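Local coordinates for D-glucosaminate-6-phosphate ammonia lyase (Salmonella typhimurium, PDB 7LCE), which belongs to the selenocysteine synthase family of pyridoxal-phosphate enzymes, carries that cofactor covalently bound, and has the fold of the aminotransferase superfamily, at residues A78-A83 with M206-G211; A82-H87 with P185-A190; L311-Q316 with R361-H366; A277-A282 with L355-L360; A43-D48 with I246-M251. One frame throughout, in Å; residues are numbered along the deposited sequence.

Contact 1: residues A78-A83 with M206-G211; sequences AIAVAA and MVIYSG
Ala80 and Ala83, one turn apart on helix 73-86, face Met206 and Ile208 on strand 206-210, so that the helix lies against one face of the mixed sheet. The short axes run almost antiparallel, at 165°, and approach to 9.6 Å. Apolar contacts make up most of the join. Ala80 CB sits between two side chains of the strand, with Met206 SD at 4.0 Å and Ile208 CD1 at 4.1 Å. Ala83 CB adds a looser contact from the next turn, 4.3 Å from the same sulfur. A second kind of contact involves the helix backbone: the Met206 chain is extended as far as SD and then bends at chi3 (-75°), which carries CE to Ala80 O at 3.6 Å. This is van der Waals contact of a methyl group with a carbonyl. Ile187 of the neighbouring strand and Cys233 of helix 227-234 close in around the methionine. On the strand, Val207 turns to the other face of the sheet, and at its far end Ser210 OG bonds to the phosphate oxygen OP2 of the modified lysine at position 213. Between the two segments the chemistry is thus wholly van der Waals and buried: small alanines on the helix let the strand's longer side chains come in close, while Ser210, at the other end of the strand, is the residue that bonds to the cofactor phosphate.

Contact 2: residues A82-H87 with P185-A190; sequences AAAITH and PLIVDA
Ala84 CB meets the ring of Pro185 at CG, 3.7 Å away, and this is the closest touch between the end of helix 73-86 and the start of strand 186-189. Ile187 CD1 reaches the same methyl group more loosely, at 4.5 Å. Its chain is fully extended (chi2 179°), which lets its terminal methyl arrive beside the proline contact. One alanine methyl on the helix therefore covers two residues that lie on one side of the strand, with Leu186 between them turned to the other face, against helix 172-181. In the next shell, Ala155 of strand 153-159 also touches Ala84, while Ile208 of strand 206-210 packs on Ile187. The helix end is held by its own polar groups: Ala82 O accepts from Thr86 N at 2.8 Å and from Thr86 OG1, the N-H and the hydroxyl lying on either side of the carbonyl plane. Thr86 OG1 is also bonded to Gln236 NE2 and Gly88 N, and His87 then leaves the helix with a positive phi (56°). Further along the strand, Asp189 brings OD2 close to N1 of the cofactor carried at position 213. A buried helix packed on parallel strands whose C-terminal ends lead to the cofactor is the arrangement of the large domain of fold-type I pyridoxal-phosphate enzymes.

Contact 3: residues L311-Q316 with R361-H366; sequences LGLNAQ and REIAEH
Leu311 lays CD1 over Ala364, 3.7 Å from CB and 3.8 Å from CA, near the C-terminal end of the chain's last helix, 352-365. The contact belongs to the C-terminal alpha/beta domain, where the link from the short helix 308-311 to helix 315-324 runs past that helix. Leu311 CG stands anti to the backbone N (chi1 -172°), which swings the isobutyl end toward the alanine although the root of the side chain does not face it. A second apolar touch lies alongside: Leu313 CD2 approaches Ile363 CG2 at 4.3 Å, a looser contact. Between the two leucines, Gly312 takes a positive phi (104°) as the chain leaves the short helix, and the turn it makes presents both leucines to the same side. Val318 of helix 315-324 and Val306 of strand 300-306 back Leu311; Gln321 touches both Leu313 and Ile363, and Ile283 lies on Ala364. The contact is thus a small apolar seam in which Leu311 and Ile363 are buried, whereas Leu313 and Ala364 remain partly exposed to solvent. Helix 315-324 begins just after, where Asn314 at the N-cap accepts at OD1 a hydrogen bond from the backbone N of Asp317.

Contact 4: residues A277-A282 with L355-L360; sequences AEAISA and LIVARL
Ala277 O is gripped by two donors of one residue, Ser281 OG at 2.8 Å and Ser281 N at 3.2 Å, on the far side of the helix whose Ala279 and Ile280 meet Val357 and Leu360. One donor stands on each side of the carbonyl plane, with OG tilted 29° out of it. Ser281 OG also accepts from Ala288 N, tying helix 270-282 to the strand that follows it. The motif is a pair of nearly parallel helices, 270-282 and 352-365, laid side by side over the three-stranded antiparallel sheet of the C-terminal domain. Their short axes are 10.0 Å apart and run within 8° of parallel. The packing between them is entirely apolar. Val357 divides its two methyl groups between neighbouring residues: CG1, anti to the backbone N (chi1 -173°), touches Ala279 CB at 3.9 Å, while CG2 meets Ile280 CG1 at 4.1 Å. Ile280 crosses both Val357 and Leu360 obliquely, using one side chain to bridge a full turn of the partner helix. Beneath the pair, Leu286 of strand 286-292 touches both Ile280 and Leu360, and Phe341 of strand 340-343 also meets Leu360. Val318 and Leu322 of helix 315-324 also pack on that leucine. Ala279 lies toward the solvent edge of the seam. At its deeper end, Leu360 CD1 rests among three atoms of Ile280, with CD1 of the isoleucine nearest at 3.9 Å.

Contact 5: residues A43-D48 with I246-M251; sequences AFVEID and IGKENM
The contact belongs to a subunit interface: the loop that leads into helix 47-62 lies across the start of helix 248-262, and a second copy of the protein closes over both. Lys248 carries nearly all of it. Its aliphatic chain runs past Val45 in the opposite direction, with CD 3.8 Å and CB 4.1 Å from Val45 CG1. Nearer the root of the lysine, Ile47 CD1 makes a loose contact with Lys248 CB at 4.4 Å. The chain is extended through chi2 and chi3 and bends at chi4 (50°), which folds the amino group in beside the loop. CE lies against Ala43 O, whereas NZ, at 3.4 Å from that oxygen, meets it at too poor an angle for a hydrogen bond. The amino group instead bonds to Ala40 O and weakly to Ala41 O, carbonyls at the C-terminal end of helix 31-41, and weakly to Ser27 O of the second subunit. A lysine buried there would probably be favoured by the negative end of the helix dipole. Gly247, at the N-cap position, begins the helix, and Met251 N bonds back to Gly247 O. Leu50 packs against both Val45 and Lys248, while Tyr6 of the second subunit touches both from across the interface. Glu46 OE2 bonds to Tyr330 OH of that subunit, and Glu249 OE2 to its Thr219 OG1. Loop and helix-start residues bonded to a second subunit in this way are consistent with the dimer interface of fold-type I pyridoxal-phosphate enzymes.

Contacts 1 and 2 share helix 73-86 and reach neighbouring strands of the same sheet, joined by backbone bonds such as Met206 O to Val188 N; both are buried and apolar. Contacts 3 and 4 occupy the C-terminal domain, on the other side of the chain's centre, and both use helix 352-365. Contact 4 is its buried helix pair, contact 3 a more exposed apolar seam further along. Contact 5 differs in kind: partly buried in the assembly, it combines aliphatic packing with a lysine amino group held by carbonyls, and the second subunit reaches it, whereas no other chain touches the segments of contacts 1 to 4.

Contact 1: residues A78-A83 with M206-G211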
# COMPACT_ATOMS: atom_id res chain seq x y z
N ALA A 78 -5.43 19.22 26.22
CA ALA A 78 -6.05 18.14 25.45
C ALA A 78 -7.39 18.56 24.88
O ALA A 78 -7.69 18.30 23.71
CB ALA A 78 -6.20 16.90 26.32
N ILE A 79 -8.21 19.24 25.68
CA ILE A 79 -9.54 19.64 25.21
C ILE A 79 -9.43 20.72 24.15
O ILE A 79 -10.13 20.69 23.14
CB ILE A 79 -10.41 20.09 26.40
CG1 ILE A 79 -10.70 18.92 27.33
CG2 ILE A 79 -11.71 20.70 25.91
CD1 ILE A 79 -11.43 19.33 28.59
N ALA A 80 -8.53 21.70 24.36
CA ALA A 80 -8.39 22.78 23.39
C ALA A 80 -7.95 22.25 22.03
O ALA A 80 -8.44 22.71 20.99
CB ALA A 80 -7.40 23.83 23.91
N VAL A 81 -7.03 21.28 22.02
CA VAL A 81 -6.61 20.67 20.76
C VAL A 81 -7.78 19.93 20.12
O VAL A 81 -8.04 20.07 18.91
CB VAL A 81 -5.41 19.74 20.99
CG1 VAL A 81 -5.11 18.95 19.72
CG2 VAL A 81 -4.20 20.55 21.40
N ALA A 82 -8.51 19.14 20.91
CA ALA A 82 -9.69 18.46 20.39
C ALA A 82 -10.72 19.46 19.88
O ALA A 82 -11.43 19.18 18.90
CB ALA A 82 -10.31 17.57 21.47
N ALA A 83 -10.83 20.62 20.53
CA ALA A 83 -11.72 21.66 20.04
C ALA A 83 -11.26 22.18 18.68
O ALA A 83 -12.09 22.46 17.80
CB ALA A 83 -11.80 22.81 21.05
N MET A 206 -7.47 30.53 22.47
CA MET A 206 -7.71 29.74 23.67
C MET A 206 -6.47 29.75 24.54
O MET A 206 -5.38 29.38 24.08
CB MET A 206 -8.11 28.30 23.33
CG MET A 206 -9.44 28.16 22.60
SD MET A 206 -9.78 26.47 22.08
CE MET A 206 -8.67 26.27 20.69
N VAL A 207 -6.63 30.14 25.81
CA VAL A 207 -5.54 30.19 26.78
C VAL A 207 -5.88 29.29 27.95
O VAL A 207 -7.03 29.29 28.43
CB VAL A 207 -5.27 31.63 27.24
CG1 VAL A 207 -4.05 31.69 28.14
CG2 VAL A 207 -5.10 32.55 26.04
N ILE A 208 -4.90 28.52 28.43
CA ILE A 208 -5.10 27.51 29.46
C ILE A 208 -4.33 27.91 30.71
O ILE A 208 -3.15 28.25 30.64
CB ILE A 208 -4.66 26.12 28.98
CG1 ILE A 208 -5.52 25.64 27.82
CG2 ILE A 208 -4.71 25.13 30.13
CD1 ILE A 208 -4.98 26.01 26.46
N TYR A 209 -5.02 27.89 31.86
CA TYR A 209 -4.42 28.16 33.16
C TYR A 209 -4.64 26.96 34.08
O TYR A 209 -5.50 26.11 33.84
CB TYR A 209 -5.02 29.42 33.80
CG TYR A 209 -4.71 30.71 33.08
CD1 TYR A 209 -5.49 31.14 32.02
CD2 TYR A 209 -3.65 31.51 33.48
CE1 TYR A 209 -5.22 32.32 31.36
CE2 TYR A 209 -3.37 32.69 32.83
CZ TYR A 209 -4.15 33.09 31.77
OH TYR A 209 -3.87 34.28 31.12
N SER A 210 -3.85 26.91 35.14
CA SER A 210 -3.99 25.91 36.19
C SER A 210 -4.47 26.59 37.46
O SER A 210 -3.77 27.44 38.02
CB SER A 210 -2.67 25.18 36.44
OG SER A 210 -2.76 24.37 37.60
N GLY A 211 -5.67 26.21 37.92
CA GLY A 211 -6.24 26.86 39.09
C GLY A 211 -5.47 26.57 40.37
O GLY A 211 -5.38 27.42 41.25

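Contact 2: residues A82-H87 with P185-A190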
# COMPACT_ATOMS: atom_id res chain seq x y z
N ALA A 82 -8.51 19.14 20.91
CA ALA A 82 -9.69 18.46 20.39
C ALA A 82 -10.72 19.46 19.88
O ALA A 82 -11.43 19.18 18.90
CB ALA A 82 -10.31 17.57 21.47
N ALA A 83 -10.83 20.62 20.53
CA ALA A 83 -11.72 21.66 20.04
C ALA A 83 -11.26 22.18 18.68
O ALA A 83 -12.09 22.46 17.80
CB ALA A 83 -11.80 22.81 21.05
N ALA A 84 -9.95 22.33 18.49
CA ALA A 84 -9.44 22.83 17.22
C ALA A 84 -9.58 21.79 16.11
O ALA A 84 -9.73 22.16 14.93
CB ALA A 84 -7.98 23.25 17.36
N ILE A 85 -9.53 20.51 16.45
CA ILE A 85 -9.62 19.46 15.44
C ILE A 85 -11.07 19.13 15.11
O ILE A 85 -11.43 18.97 13.94
CB ILE A 85 -8.85 18.21 15.92
CG1 ILE A 85 -7.37 18.54 16.07
CG2 ILE A 85 -9.05 17.06 14.95
CD1 ILE A 85 -6.53 17.37 16.51
N THR A 86 -11.93 19.04 16.13
CA THR A 86 -13.32 18.64 15.91
C THR A 86 -14.22 19.80 15.51
O THR A 86 -15.29 19.56 14.93
CB THR A 86 -13.89 17.99 17.17
OG1 THR A 86 -13.86 18.93 18.25
CG2 THR A 86 -13.09 16.76 17.55
N HIS A 87 -13.82 21.04 15.80
CA HIS A 87 -14.67 22.22 15.62
C HIS A 87 -15.99 22.09 16.38
O HIS A 87 -16.95 22.81 16.07
CB HIS A 87 -14.94 22.50 14.14
CG HIS A 87 -13.74 22.97 13.38
ND1 HIS A 87 -12.75 22.11 12.95
CD2 HIS A 87 -13.37 24.20 12.97
CE1 HIS A 87 -11.82 22.79 12.32
NE2 HIS A 87 -12.17 24.06 12.31
N PRO A 185 -6.87 28.51 14.83
CA PRO A 185 -6.91 28.94 16.23
C PRO A 185 -5.52 28.87 16.86
O PRO A 185 -4.75 27.95 16.59
CB PRO A 185 -7.87 27.95 16.89
CG PRO A 185 -7.74 26.72 16.06
CD PRO A 185 -7.51 27.20 14.65
N LEU A 186 -5.21 29.86 17.69
CA LEU A 186 -3.96 29.90 18.43
C LEU A 186 -4.22 29.47 19.87
O LEU A 186 -5.08 30.05 20.54
CB LEU A 186 -3.34 31.29 18.41
CG LEU A 186 -2.13 31.47 19.33
CD1 LEU A 186 -1.03 30.48 18.96
CD2 LEU A 186 -1.61 32.89 19.30
N ILE A 187 -3.48 28.48 20.33
CA ILE A 187 -3.63 27.93 21.67
C ILE A 187 -2.40 28.32 22.48
O ILE A 187 -1.26 28.16 22.01
CB ILE A 187 -3.80 26.40 21.64
CG1 ILE A 187 -4.98 26.03 20.74
CG2 ILE A 187 -4.00 25.84 23.04
CD1 ILE A 187 -5.22 24.54 20.62
N VAL A 188 -2.62 28.83 23.68
CA VAL A 188 -1.54 29.29 24.56
C VAL A 188 -1.59 28.48 25.84
O VAL A 188 -2.64 28.41 26.50
CB VAL A 188 -1.64 30.79 24.86
CG1 VAL A 188 -0.64 31.17 25.93
CG2 VAL A 188 -1.39 31.60 23.59
N ASP A 189 -0.47 27.86 26.19
CA ASP A 189 -0.32 27.17 27.46
C ASP A 189 0.29 28.14 28.46
O ASP A 189 1.49 28.44 28.40
CB ASP A 189 0.54 25.92 27.29
CG ASP A 189 0.83 25.22 28.60
OD1 ASP A 189 0.18 25.53 29.62
OD2 ASP A 189 1.72 24.34 28.61
N ALA A 190 -0.53 28.64 29.38
CA ALA A 190 -0.07 29.54 30.43
C ALA A 190 -0.43 28.96 31.79
O ALA A 190 -1.08 29.63 32.60
CB ALA A 190 -0.67 30.93 30.25

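Contact 3: residues L311-Q316 with R361-H366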
# COMPACT_ATOMS: atom_id res chain seq x y z
N LEU A 311 29.61 24.19 60.90
CA LEU A 311 28.52 23.28 61.21
C LEU A 311 28.98 21.83 61.17
O LEU A 311 28.64 21.04 62.07
CB LEU A 311 27.36 23.51 60.24
CG LEU A 311 26.06 22.76 60.55
CD1 LEU A 311 25.34 23.38 61.72
CD2 LEU A 311 25.17 22.77 59.33
N GLY A 312 29.76 21.45 60.16
CA GLY A 312 30.13 20.07 59.94
C GLY A 312 29.40 19.41 58.80
O GLY A 312 29.69 18.24 58.49
N LEU A 313 28.45 20.10 58.18
CA LEU A 313 27.68 19.58 57.06
C LEU A 313 27.61 20.64 55.97
O LEU A 313 27.60 21.84 56.25
CB LEU A 313 26.25 19.18 57.46
CG LEU A 313 25.95 17.99 58.36
CD1 LEU A 313 26.44 18.18 59.79
CD2 LEU A 313 24.45 17.73 58.36
N ASN A 314 27.58 20.19 54.72
CA ASN A 314 27.36 21.11 53.61
C ASN A 314 25.87 21.35 53.42
O ASN A 314 25.02 20.68 54.01
CB ASN A 314 28.00 20.57 52.33
CG ASN A 314 27.60 19.15 52.03
OD1 ASN A 314 26.47 18.89 51.61
ND2 ASN A 314 28.52 18.22 52.24
N ALA A 315 25.55 22.32 52.56
CA ALA A 315 24.15 22.70 52.37
C ALA A 315 23.33 21.53 51.84
O ALA A 315 22.15 21.39 52.18
CB ALA A 315 24.06 23.89 51.42
N GLN A 316 23.92 20.68 51.00
CA GLN A 316 23.21 19.50 50.52
C GLN A 316 22.84 18.59 51.68
O GLN A 316 21.72 18.08 51.75
CB GLN A 316 24.06 18.75 49.49
CG GLN A 316 24.31 19.51 48.20
CD GLN A 316 24.83 18.62 47.09
OE1 GLN A 316 25.02 17.42 47.28
NE2 GLN A 316 25.07 19.20 45.92
N ARG A 361 18.09 24.00 64.24
CA ARG A 361 18.85 23.95 65.48
C ARG A 361 19.15 22.51 65.89
O ARG A 361 20.26 22.20 66.33
CB ARG A 361 18.07 24.67 66.59
CG ARG A 361 18.89 25.00 67.82
CD ARG A 361 18.09 25.83 68.82
NE ARG A 361 17.63 27.10 68.27
CZ ARG A 361 16.36 27.37 67.99
NH1 ARG A 361 15.41 26.47 68.16
NH2 ARG A 361 16.04 28.58 67.54
N GLU A 362 18.16 21.62 65.73
CA GLU A 362 18.38 20.21 66.06
C GLU A 362 19.44 19.58 65.16
O GLU A 362 20.27 18.79 65.62
CB GLU A 362 17.07 19.43 65.96
CG GLU A 362 17.18 17.97 66.37
CD GLU A 362 15.88 17.21 66.22
OE1 GLU A 362 15.00 17.67 65.46
OE2 GLU A 362 15.73 16.15 66.86
N ILE A 363 19.42 19.92 63.86
CA ILE A 363 20.43 19.40 62.95
C ILE A 363 21.82 19.87 63.36
O ILE A 363 22.80 19.13 63.25
CB ILE A 363 20.10 19.82 61.50
CG1 ILE A 363 18.87 19.06 60.99
CG2 ILE A 363 21.29 19.57 60.58
CD1 ILE A 363 18.30 19.63 59.71
N ALA A 364 21.91 21.10 63.87
CA ALA A 364 23.19 21.62 64.32
C ALA A 364 23.69 20.89 65.56
O ALA A 364 24.89 20.59 65.66
CB ALA A 364 23.08 23.12 64.59
N GLU A 365 22.80 20.61 66.51
CA GLU A 365 23.23 19.90 67.72
C GLU A 365 23.79 18.52 67.39
O GLU A 365 24.81 18.11 67.94
CB GLU A 365 22.06 19.76 68.70
CG GLU A 365 21.67 21.03 69.42
CD GLU A 365 20.49 20.83 70.35
OE1 GLU A 365 19.94 19.70 70.37
OE2 GLU A 365 20.11 21.78 71.06
N HIS A 366 23.13 17.80 66.48
CA HIS A 366 23.60 16.49 66.08
C HIS A 366 24.77 16.55 65.11
O HIS A 366 25.33 15.51 64.77
CB HIS A 366 22.44 15.71 65.46
CG HIS A 366 21.35 15.38 66.44
ND1 HIS A 366 20.09 14.99 66.04
CD2 HIS A 366 21.33 15.40 67.79
CE1 HIS A 366 19.34 14.78 67.11
NE2 HIS A 366 20.07 15.02 68.19

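Contact 4: residues A277-A282 with L355-L360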
# COMPACT_ATOMS: atom_id res chain seq x y z
N ALA A 277 15.35 35.38 60.09
CA ALA A 277 16.71 35.40 59.57
C ALA A 277 17.73 35.52 60.70
O ALA A 277 18.79 34.88 60.65
CB ALA A 277 16.88 36.54 58.57
N GLU A 278 17.43 36.33 61.71
CA GLU A 278 18.35 36.47 62.84
C GLU A 278 18.44 35.19 63.65
O GLU A 278 19.52 34.83 64.14
CB GLU A 278 17.94 37.66 63.71
CG GLU A 278 18.17 39.01 63.06
CD GLU A 278 17.70 40.17 63.92
OE1 GLU A 278 17.92 40.13 65.15
OE2 GLU A 278 17.12 41.13 63.37
N ALA A 279 17.32 34.49 63.81
CA ALA A 279 17.32 33.27 64.62
C ALA A 279 18.20 32.20 64.01
O ALA A 279 18.93 31.50 64.72
CB ALA A 279 15.89 32.76 64.79
N ILE A 280 18.15 32.04 62.68
CA ILE A 280 19.00 31.07 62.01
C ILE A 280 20.47 31.48 62.12
O ILE A 280 21.36 30.62 62.26
CB ILE A 280 18.56 30.88 60.55
CG1 ILE A 280 17.09 30.43 60.49
CG2 ILE A 280 19.45 29.88 59.83
CD1 ILE A 280 16.50 30.46 59.10
N SER A 281 20.75 32.78 62.05
CA SER A 281 22.13 33.25 62.14
C SER A 281 22.74 32.99 63.51
O SER A 281 23.97 32.88 63.63
CB SER A 281 22.20 34.73 61.79
OG SER A 281 21.61 34.98 60.53
N ALA A 282 21.91 32.93 64.55
CA ALA A 282 22.41 32.59 65.88
C ALA A 282 22.94 31.17 65.94
O ALA A 282 23.83 30.87 66.75
CB ALA A 282 21.31 32.79 66.92
N LEU A 355 9.06 26.18 63.39
CA LEU A 355 9.43 24.77 63.33
C LEU A 355 10.69 24.56 62.49
O LEU A 355 11.53 23.72 62.83
CB LEU A 355 8.27 23.96 62.77
CG LEU A 355 6.98 24.02 63.60
CD1 LEU A 355 5.85 23.29 62.90
CD2 LEU A 355 7.22 23.44 64.99
N ILE A 356 10.84 25.33 61.41
CA ILE A 356 12.01 25.18 60.55
C ILE A 356 13.28 25.56 61.30
O ILE A 356 14.31 24.90 61.18
CB ILE A 356 11.85 26.00 59.26
CG1 ILE A 356 10.63 25.52 58.47
CG2 ILE A 356 13.09 25.90 58.40
CD1 ILE A 356 10.40 26.28 57.18
N VAL A 357 13.21 26.63 62.10
CA VAL A 357 14.37 27.03 62.88
C VAL A 357 14.71 25.97 63.92
O VAL A 357 15.88 25.69 64.18
CB VAL A 357 14.13 28.41 63.54
CG1 VAL A 357 15.39 28.90 64.22
CG2 VAL A 357 13.66 29.41 62.51
N ALA A 358 13.68 25.36 64.52
CA ALA A 358 13.92 24.31 65.50
C ALA A 358 14.60 23.10 64.87
O ALA A 358 15.54 22.53 65.44
CB ALA A 358 12.61 23.90 66.17
N ARG A 359 14.14 22.68 63.68
CA ARG A 359 14.78 21.56 63.01
C ARG A 359 16.21 21.92 62.60
O ARG A 359 17.11 21.08 62.69
CB ARG A 359 13.97 21.14 61.78
CG ARG A 359 14.58 19.98 61.01
CD ARG A 359 14.37 18.67 61.76
NE ARG A 359 14.95 17.53 61.06
CZ ARG A 359 16.06 16.90 61.45
NH1 ARG A 359 16.71 17.26 62.54
NH2 ARG A 359 16.51 15.88 60.73
N LEU A 360 16.43 23.16 62.17
CA LEU A 360 17.78 23.61 61.86
C LEU A 360 18.65 23.59 63.10
O LEU A 360 19.83 23.21 63.04
CB LEU A 360 17.75 25.01 61.24
CG LEU A 360 17.28 25.13 59.79
CD1 LEU A 360 17.22 26.60 59.39
CD2 LEU A 360 18.20 24.35 58.86

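Contact 5: residues A43-D48 with I246-M251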
# COMPACT_ATOMS: atom_id res chain seq x y z
N ALA A 43 -24.84 19.91 47.72
CA ALA A 43 -26.08 20.28 47.05
C ALA A 43 -26.01 19.91 45.58
O ALA A 43 -24.92 19.83 45.00
CB ALA A 43 -26.36 21.78 47.20
N PHE A 44 -27.18 19.70 44.98
CA PHE A 44 -27.28 19.39 43.56
C PHE A 44 -27.43 20.68 42.75
O PHE A 44 -27.83 21.73 43.27
CB PHE A 44 -28.47 18.47 43.28
CG PHE A 44 -28.29 17.07 43.82
CD1 PHE A 44 -27.59 16.12 43.09
CD2 PHE A 44 -28.84 16.70 45.03
CE1 PHE A 44 -27.43 14.84 43.57
CE2 PHE A 44 -28.68 15.42 45.51
CZ PHE A 44 -27.97 14.49 44.78
N VAL A 45 -27.10 20.58 41.46
CA VAL A 45 -27.18 21.73 40.57
C VAL A 45 -27.33 21.21 39.15
O VAL A 45 -26.83 20.13 38.81
CB VAL A 45 -25.93 22.64 40.72
CG1 VAL A 45 -24.67 21.90 40.30
CG2 VAL A 45 -26.10 23.92 39.93
N GLU A 46 -28.03 21.98 38.31
CA GLU A 46 -28.12 21.68 36.89
C GLU A 46 -26.78 21.97 36.23
O GLU A 46 -26.38 23.13 36.11
CB GLU A 46 -29.24 22.49 36.25
CG GLU A 46 -30.60 22.30 36.92
CD GLU A 46 -31.68 23.16 36.30
OE1 GLU A 46 -31.39 24.32 35.95
OE2 GLU A 46 -32.82 22.67 36.17
N ILE A 47 -26.07 20.91 35.83
CA ILE A 47 -24.68 21.07 35.39
C ILE A 47 -24.59 21.97 34.16
O ILE A 47 -23.67 22.78 34.04
CB ILE A 47 -24.05 19.69 35.13
CG1 ILE A 47 -23.87 18.93 36.44
CG2 ILE A 47 -22.72 19.83 34.41
CD1 ILE A 47 -22.69 19.41 37.26
N ASP A 48 -25.56 21.85 33.24
CA ASP A 48 -25.53 22.68 32.04
C ASP A 48 -25.53 24.17 32.40
O ASP A 48 -24.84 24.97 31.77
CB ASP A 48 -26.71 22.34 31.13
CG ASP A 48 -28.05 22.57 31.80
OD1 ASP A 48 -28.13 22.44 33.04
OD2 ASP A 48 -29.03 22.87 31.08
N ILE A 246 -13.98 17.23 36.24
CA ILE A 246 -13.97 18.07 37.44
C ILE A 246 -15.42 18.22 37.89
O ILE A 246 -16.30 18.51 37.07
CB ILE A 246 -13.30 19.44 37.19
CG1 ILE A 246 -13.42 20.32 38.44
CG2 ILE A 246 -13.89 20.14 35.98
CD1 ILE A 246 -12.65 21.61 38.35
N GLY A 247 -15.67 18.02 39.17
CA GLY A 247 -17.02 18.04 39.70
C GLY A 247 -17.51 19.44 40.00
O GLY A 247 -16.80 20.44 39.85
N LYS A 248 -18.77 19.51 40.42
CA LYS A 248 -19.37 20.79 40.77
C LYS A 248 -18.67 21.44 41.95
O LYS A 248 -18.64 22.67 42.06
CB LYS A 248 -20.86 20.61 41.08
CG LYS A 248 -21.15 19.45 42.03
CD LYS A 248 -22.64 19.36 42.34
CE LYS A 248 -22.94 18.16 43.24
NZ LYS A 248 -22.04 18.10 44.43
N GLU A 249 -18.09 20.63 42.85
CA GLU A 249 -17.48 21.20 44.05
C GLU A 249 -16.22 21.99 43.71
O GLU A 249 -16.03 23.10 44.23
CB GLU A 249 -17.19 20.08 45.06
CG GLU A 249 -16.05 19.13 44.71
CD GLU A 249 -16.43 18.10 43.65
OE1 GLU A 249 -17.63 18.01 43.31
OE2 GLU A 249 -15.53 17.39 43.17
N ASN A 250 -15.37 21.46 42.83
CA ASN A 250 -14.15 22.17 42.46
C ASN A 250 -14.39 23.22 41.38
O ASN A 250 -13.60 24.17 41.28
CB ASN A 250 -13.09 21.17 42.00
CG ASN A 250 -12.47 20.41 43.15
OD1 ASN A 250 -13.01 20.38 44.26
ND2 ASN A 250 -11.33 19.78 42.91
N MET A 251 -15.44 23.08 40.58
CA MET A 251 -15.84 24.17 39.69
C MET A 251 -16.15 25.42 40.50
O MET A 251 -15.65 26.51 40.20
CB MET A 251 -17.05 23.75 38.85
CG MET A 251 -16.73 22.81 37.72
SD MET A 251 -18.21 22.24 36.87
CE MET A 251 -18.78 23.76 36.11